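Odorant-binding protein (Phormia regina, PDB 5DIC) binds fatty acids such as palmitate and, as an odorant-binding protein of the blowfly oral disk, probably carries them in solution. Local coordinates at residues Lys11-Val14 / His15-Cys19; Cys107-Lys110 / Ala111-Glu114. All coordinates share one frame; numbering follows the deposited sequence.

Contact 1 of 2, residues Lys11-Val14 / His15-Cys19; sequences KVKV and HFDEC. With PLM (palmitic acid), chain B.
H15 folds back against K11 and, together with it, meets the carboxylate of a palmitic acid: its CD2 lies 3.5 Å from the ligand O2, which sits at the ring edge, while K11 CB approaches the same O2 to 3.5 Å. With CG anti to the carbonyl carbon (chi1 -60°), the imidazole leans toward the preceding turn, CD2 close to the K11 carbonyl oxygen. From its other edge ND1 donates a nearly straight bond of 2.7 Å to E18 OE1 that fixes the ring's rotation; OE1 lies in the imidazole plane, whereas ND1 approaches from above the carboxylate plane. Replacing this imidazole by an alanine is likely to leave the E18 carboxylate without this donor and open a gap beside the fatty-acid head group. F16 N binds V12 O, one of five successive i to i+4 backbone bonds here in helix 6-22 of the PBP/GOBP fold; the F16 ring turns to F48 of helix 43-55 and to L33 of helix 27-34. V12 CG2 rests on C2 of the palmitic acid that H15 meets, at 3.8 Å. At D17 the chemistry becomes ionic: K13, bent at chi2 (62°), brings NZ to the syn lone pair of OD1 at 2.8 Å. E18 also lays its chain across V14, OE2 lying 3.6 Å from V14 CG1. C19 is disulfide-bonded to C51, tying this helix to helix 43-55.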
loop_
_atom_site.group_PDB
_atom_site.type_symbol
_atom_site.label_atom_id
_atom_site.label_comp_id
_atom_site.label_asym_id
_atom_site.label_seq_id
_atom_site.Cartn_x
_atom_site.Cartn_y
_atom_site.Cartn_z
ATOM N N LYS A 11 -1.750 -14.367 -1.470
ATOM C CA LYS A 11 -0.713 -13.556 -0.803
ATOM C C LYS A 11 -1.294 -12.363 -0.066
ATOM O O LYS A 11 -0.844 -12.040 1.022
ATOM C CB LYS A 11 0.323 -13.088 -1.821
ATOM C CG LYS A 11 1.238 -14.184 -2.319
ATOM C CD LYS A 11 2.244 -13.668 -3.335
ATOM C CE LYS A 11 3.179 -14.768 -3.771
ATOM N NZ LYS A 11 4.097 -14.328 -4.855
ATOM N N VAL A 12 -2.288 -11.725 -0.648
ATOM C CA VAL A 12 -2.914 -10.601 0.011
ATOM C C VAL A 12 -3.453 -11.052 1.380
ATOM O O VAL A 12 -3.260 -10.373 2.395
ATOM C CB VAL A 12 -4.058 -9.985 -0.822
ATOM C CG1 VAL A 12 -4.889 -9.015 -0.012
ATOM C CG2 VAL A 12 -3.494 -9.271 -2.040
ATOM N N LYS A 13 -4.148 -12.192 1.409
ATOM C CA LYS A 13 -4.678 -12.695 2.667
ATOM C C LYS A 13 -3.594 -13.023 3.677
ATOM O O LYS A 13 -3.712 -12.696 4.846
ATOM C CB LYS A 13 -5.588 -13.883 2.412
ATOM C CG LYS A 13 -6.075 -14.564 3.644
ATOM C CD LYS A 13 -6.918 -13.696 4.545
ATOM C CE LYS A 13 -7.501 -14.559 5.655
ATOM N NZ LYS A 13 -7.954 -13.737 6.804
ATOM N N VAL A 14 -2.523 -13.669 3.228
ATOM C CA VAL A 14 -1.425 -13.962 4.116
ATOM C C VAL A 14 -0.872 -12.682 4.751
ATOM O O VAL A 14 -0.632 -12.614 5.964
ATOM C CB VAL A 14 -0.311 -14.722 3.381
ATOM C CG1 VAL A 14 0.971 -14.787 4.208
ATOM C CG2 VAL A 14 -0.769 -16.157 3.054
ATOM N N HIS A 15 -0.621 -11.660 3.941
ATOM C CA HIS A 15 -0.027 -10.422 4.461
ATOM C C HIS A 15 -1.026 -9.627 5.276
ATOM O O HIS A 15 -0.657 -8.940 6.249
ATOM C CB HIS A 15 0.580 -9.599 3.328
ATOM C CG HIS A 15 1.651 -10.310 2.584
ATOM N ND1 HIS A 15 2.706 -10.939 3.203
ATOM C CD2 HIS A 15 1.838 -10.471 1.251
ATOM C CE1 HIS A 15 3.507 -11.450 2.282
ATOM N NE2 HIS A 15 2.994 -11.189 1.091
ATOM N N PHE A 16 -2.296 -9.680 4.901
ATOM C CA PHE A 16 -3.356 -9.077 5.702
ATOM C C PHE A 16 -3.289 -9.624 7.139
ATOM O O PHE A 16 -3.261 -8.879 8.125
ATOM C CB PHE A 16 -4.718 -9.329 5.043
ATOM C CG PHE A 16 -5.881 -8.804 5.833
ATOM C CD1 PHE A 16 -6.425 -9.541 6.870
ATOM C CD2 PHE A 16 -6.446 -7.583 5.519
ATOM C CE1 PHE A 16 -7.508 -9.061 7.601
ATOM C CE2 PHE A 16 -7.518 -7.099 6.247
ATOM C CZ PHE A 16 -8.033 -7.833 7.300
ATOM N N ASP A 17 -3.283 -10.944 7.263
ATOM C CA ASP A 17 -3.230 -11.560 8.577
ATOM C C ASP A 17 -1.951 -11.194 9.326
ATOM O O ASP A 17 -1.983 -10.899 10.537
ATOM C CB ASP A 17 -3.361 -13.084 8.458
ATOM C CG ASP A 17 -4.743 -13.538 8.043
ATOM O OD1 ASP A 17 -5.693 -12.760 8.089
ATOM O OD2 ASP A 17 -4.871 -14.718 7.687
ATOM N N GLU A 18 -0.822 -11.186 8.624
ATOM C CA GLU A 18 0.434 -10.818 9.261
ATOM C C GLU A 18 0.355 -9.411 9.838
ATOM O O GLU A 18 0.839 -9.155 10.939
ATOM C CB GLU A 18 1.589 -10.841 8.251
ATOM C CG GLU A 18 2.050 -12.220 7.834
ATOM C CD GLU A 18 2.912 -12.214 6.581
ATOM O OE1 GLU A 18 2.987 -11.190 5.864
ATOM O OE2 GLU A 18 3.517 -13.281 6.308
ATOM N N CYS A 19 -0.198 -8.487 9.074
ATOM C CA CYS A 19 -0.211 -7.090 9.489
ATOM C C CYS A 19 -1.251 -6.751 10.517
ATOM O O CYS A 19 -1.041 -5.883 11.373
ATOM C CB CYS A 19 -0.311 -6.235 8.256
ATOM S SG CYS A 19 1.222 -6.277 7.282
HETATM C C1 PLM B . 1.552 -9.471 -3.193
HETATM O O1 PLM B . 2.258 -8.828 -4.015
HETATM O O2 PLM B . 2.050 -10.069 -2.223
HETATM C C2 PLM B . 0.048 -9.515 -3.288
HETATM C C3 PLM B . -0.512 -8.566 -4.338
HETATM C C4 PLM B . -0.416 -7.121 -3.892
HETATM C C5 PLM B . -1.303 -6.276 -4.788
HETATM C C6 PLM B . -1.009 -4.804 -4.615
HETATM C C7 PLM B . 0.273 -4.436 -5.326
HETATM C C8 PLM B . 0.352 -2.932 -5.286
HETATM C C9 PLM B . 1.809 -2.555 -5.398
HETATM C CA PLM B . 2.060 -1.087 -5.703
HETATM C CB PLM B . 2.696 -0.285 -4.587
HETATM C CC PLM B . 2.448 1.212 -4.744
HETATM C CD PLM B . 1.979 1.837 -3.432
HETATM C CE PLM B . 3.043 1.809 -2.319
HETATM C CF PLM B . 2.563 2.572 -1.071
HETATM C CG PLM B . 3.576 2.667 0.060
#

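Contact 2 of 2, residues Cys107-Lys110 / Ala111-Glu114; sequences CFEK and AKDE. With PLM (palmitic acid), chain C.
K112 and E109 form a local side-chain pair near the C-terminal end of helix 97-113, on a partly buried part of the helix whose inner face meets the tail half of a second palmitic acid. The two chains run side by side in the same direction: K112, bent at chi3 (79°), brings NZ to 3.3 Å from E109 OE1 in an i to i+3 salt bridge, with CE as near. Closer to the backbone, the aliphatic part of K112 follows the ligand, CB standing 4.0 Å from its CD atom, and E109 OE2 comes within 3.8 Å of the ligand atom CA. The polar pair thus borders a hydrocarbon chain. F108 presents its ring edge to the ligand atom CE and also packs on A85 and L86 of helix 79-89, where A111 joins it at A85. C107 is disulfide-bonded to C89 of that same helix, as befits the cysteine-bridged helical PBP/GOBP fold. The backbone bonds here include A111 N to C107 O at 2.9 Å and K112 N to F108 O at 2.9 Å. On the solvent side E114 crosses K110, E114 OE2 lying 3.8 Å from K110 CE, although K110 NZ and E114 OE2 are 5.1 Å apart.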
loop_
_atom_site.group_PDB
_atom_site.type_symbol
_atom_site.label_atom_id
_atom_site.label_comp_id
_atom_site.label_asym_id
_atom_site.label_seq_id
_atom_site.Cartn_x
_atom_site.Cartn_y
_atom_site.Cartn_z
ATOM N N CYS A 107 -0.802 9.236 -2.382
ATOM C CA CYS A 107 -0.225 9.829 -3.578
ATOM C C CYS A 107 -0.349 8.865 -4.766
ATOM O O CYS A 107 -0.730 9.285 -5.865
ATOM C CB CYS A 107 1.208 10.243 -3.340
ATOM S SG CYS A 107 2.038 11.058 -4.730
ATOM N N PHE A 108 -0.051 7.586 -4.551
ATOM C CA PHE A 108 -0.211 6.611 -5.638
ATOM C C PHE A 108 -1.673 6.486 -6.073
ATOM O O PHE A 108 -1.957 6.337 -7.255
ATOM C CB PHE A 108 0.362 5.252 -5.254
ATOM C CG PHE A 108 1.833 5.130 -5.520
ATOM C CD1 PHE A 108 2.321 4.783 -6.784
ATOM C CD2 PHE A 108 2.739 5.325 -4.505
ATOM C CE1 PHE A 108 3.670 4.660 -7.012
ATOM C CE2 PHE A 108 4.098 5.186 -4.736
ATOM C CZ PHE A 108 4.553 4.865 -5.986
ATOM N N GLU A 109 -2.592 6.542 -5.115
ATOM C CA GLU A 109 -4.006 6.480 -5.452
ATOM C C GLU A 109 -4.409 7.690 -6.283
ATOM O O GLU A 109 -5.224 7.578 -7.198
ATOM C CB GLU A 109 -4.879 6.344 -4.205
ATOM C CG GLU A 109 -4.874 4.956 -3.577
ATOM C CD GLU A 109 -5.422 3.858 -4.491
ATOM O OE1 GLU A 109 -6.202 4.160 -5.416
ATOM O OE2 GLU A 109 -5.084 2.679 -4.291
ATOM N N LYS A 110 -3.871 8.860 -5.957
ATOM C CA LYS A 110 -4.134 10.059 -6.742
ATOM C C LYS A 110 -3.593 9.887 -8.161
ATOM O O LYS A 110 -4.272 10.230 -9.125
ATOM C CB LYS A 110 -3.544 11.286 -6.051
ATOM C CG LYS A 110 -3.716 12.573 -6.806
ATOM C CD LYS A 110 -3.202 13.747 -5.975
ATOM C CE LYS A 110 -3.621 15.101 -6.532
ATOM N NZ LYS A 110 -3.798 16.110 -5.450
ATOM N N ALA A 111 -2.390 9.340 -8.283
ATOM C CA ALA A 111 -1.789 9.074 -9.595
ATOM C C ALA A 111 -2.669 8.121 -10.409
ATOM O O ALA A 111 -2.892 8.334 -11.599
ATOM C CB ALA A 111 -0.379 8.520 -9.439
ATOM N N LYS A 112 -3.204 7.101 -9.751
ATOM C CA LYS A 112 -4.100 6.173 -10.419
ATOM C C LYS A 112 -5.352 6.889 -10.908
ATOM O O LYS A 112 -5.778 6.693 -12.041
ATOM C CB LYS A 112 -4.483 5.060 -9.458
ATOM C CG LYS A 112 -5.239 3.932 -10.121
ATOM C CD LYS A 112 -5.696 2.902 -9.115
ATOM C CE LYS A 112 -6.933 3.413 -8.404
ATOM N NZ LYS A 112 -7.709 2.320 -7.774
ATOM N N ASP A 113 -5.933 7.726 -10.059
ATOM C CA ASP A 113 -7.091 8.540 -10.443
ATOM C C ASP A 113 -6.805 9.414 -11.663
ATOM O O ASP A 113 -7.667 9.586 -12.519
ATOM C CB ASP A 113 -7.554 9.415 -9.269
ATOM C CG ASP A 113 -8.212 8.613 -8.153
ATOM O OD1 ASP A 113 -8.504 7.411 -8.336
ATOM O OD2 ASP A 113 -8.437 9.199 -7.073
ATOM N N GLU A 114 -5.588 9.940 -11.752
ATOM C CA GLU A 114 -5.204 10.868 -12.825
ATOM C C GLU A 114 -4.999 10.189 -14.172
ATOM O O GLU A 114 -4.823 10.850 -15.188
ATOM C CB GLU A 114 -3.947 11.640 -12.418
ATOM C CG GLU A 114 -4.258 12.672 -11.343
ATOM C CD GLU A 114 -3.038 13.390 -10.801
ATOM O OE1 GLU A 114 -1.907 12.852 -10.885
ATOM O OE2 GLU A 114 -3.226 14.504 -10.266
HETATM C C1 PLM C . -7.705 -7.595 -2.541
HETATM O O1 PLM C . -7.373 -8.577 -3.252
HETATM O O2 PLM C . -8.429 -7.710 -1.522
HETATM C C2 PLM C . -7.236 -6.210 -2.930
HETATM C C3 PLM C . -5.799 -5.961 -2.459
HETATM C C4 PLM C . -5.391 -4.500 -2.665
HETATM C C5 PLM C . -3.880 -4.302 -2.612
HETATM C C6 PLM C . -3.464 -2.827 -2.662
HETATM C C7 PLM C . -3.637 -2.216 -4.052
HETATM C C8 PLM C . -2.906 -0.881 -4.198
HETATM C C9 PLM C . -2.653 -0.578 -5.671
HETATM C CA PLM C . -2.152 0.841 -5.917
HETATM C CB PLM C . -2.307 1.183 -7.395
HETATM C CC PLM C . -1.518 2.422 -7.812
HETATM C CD PLM C . -1.454 2.494 -9.333
HETATM C CE PLM C . -0.607 3.621 -9.917
HETATM C CF PLM C . -0.488 3.460 -11.434
HETATM C CG PLM C . 0.282 4.560 -12.144
#

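How the contacts relate
Both contacts are local, each within one helix over about two turns, helix 6-22 and helix 97-113, on opposite sides of the chain's centre, with their centres about 23 Å apart. Contact 1 is a surface contact; contact 2 is partly buried, with F108 and A111 inside. Each holds a cysteine of a disulfide, but to a different helix, 43-55 and 79-89. Residues 11-19 mainly meet the carboxylate end of one palmitic acid with polar and aliphatic groups, residues 107-114 the tail half of the other with aliphatic and aromatic surface and the E109 carboxylate; V12 and F108 each also touch the other ligand. The lysine-acid pair is i to i+4 in contact 1, i to i+3 in contact 2.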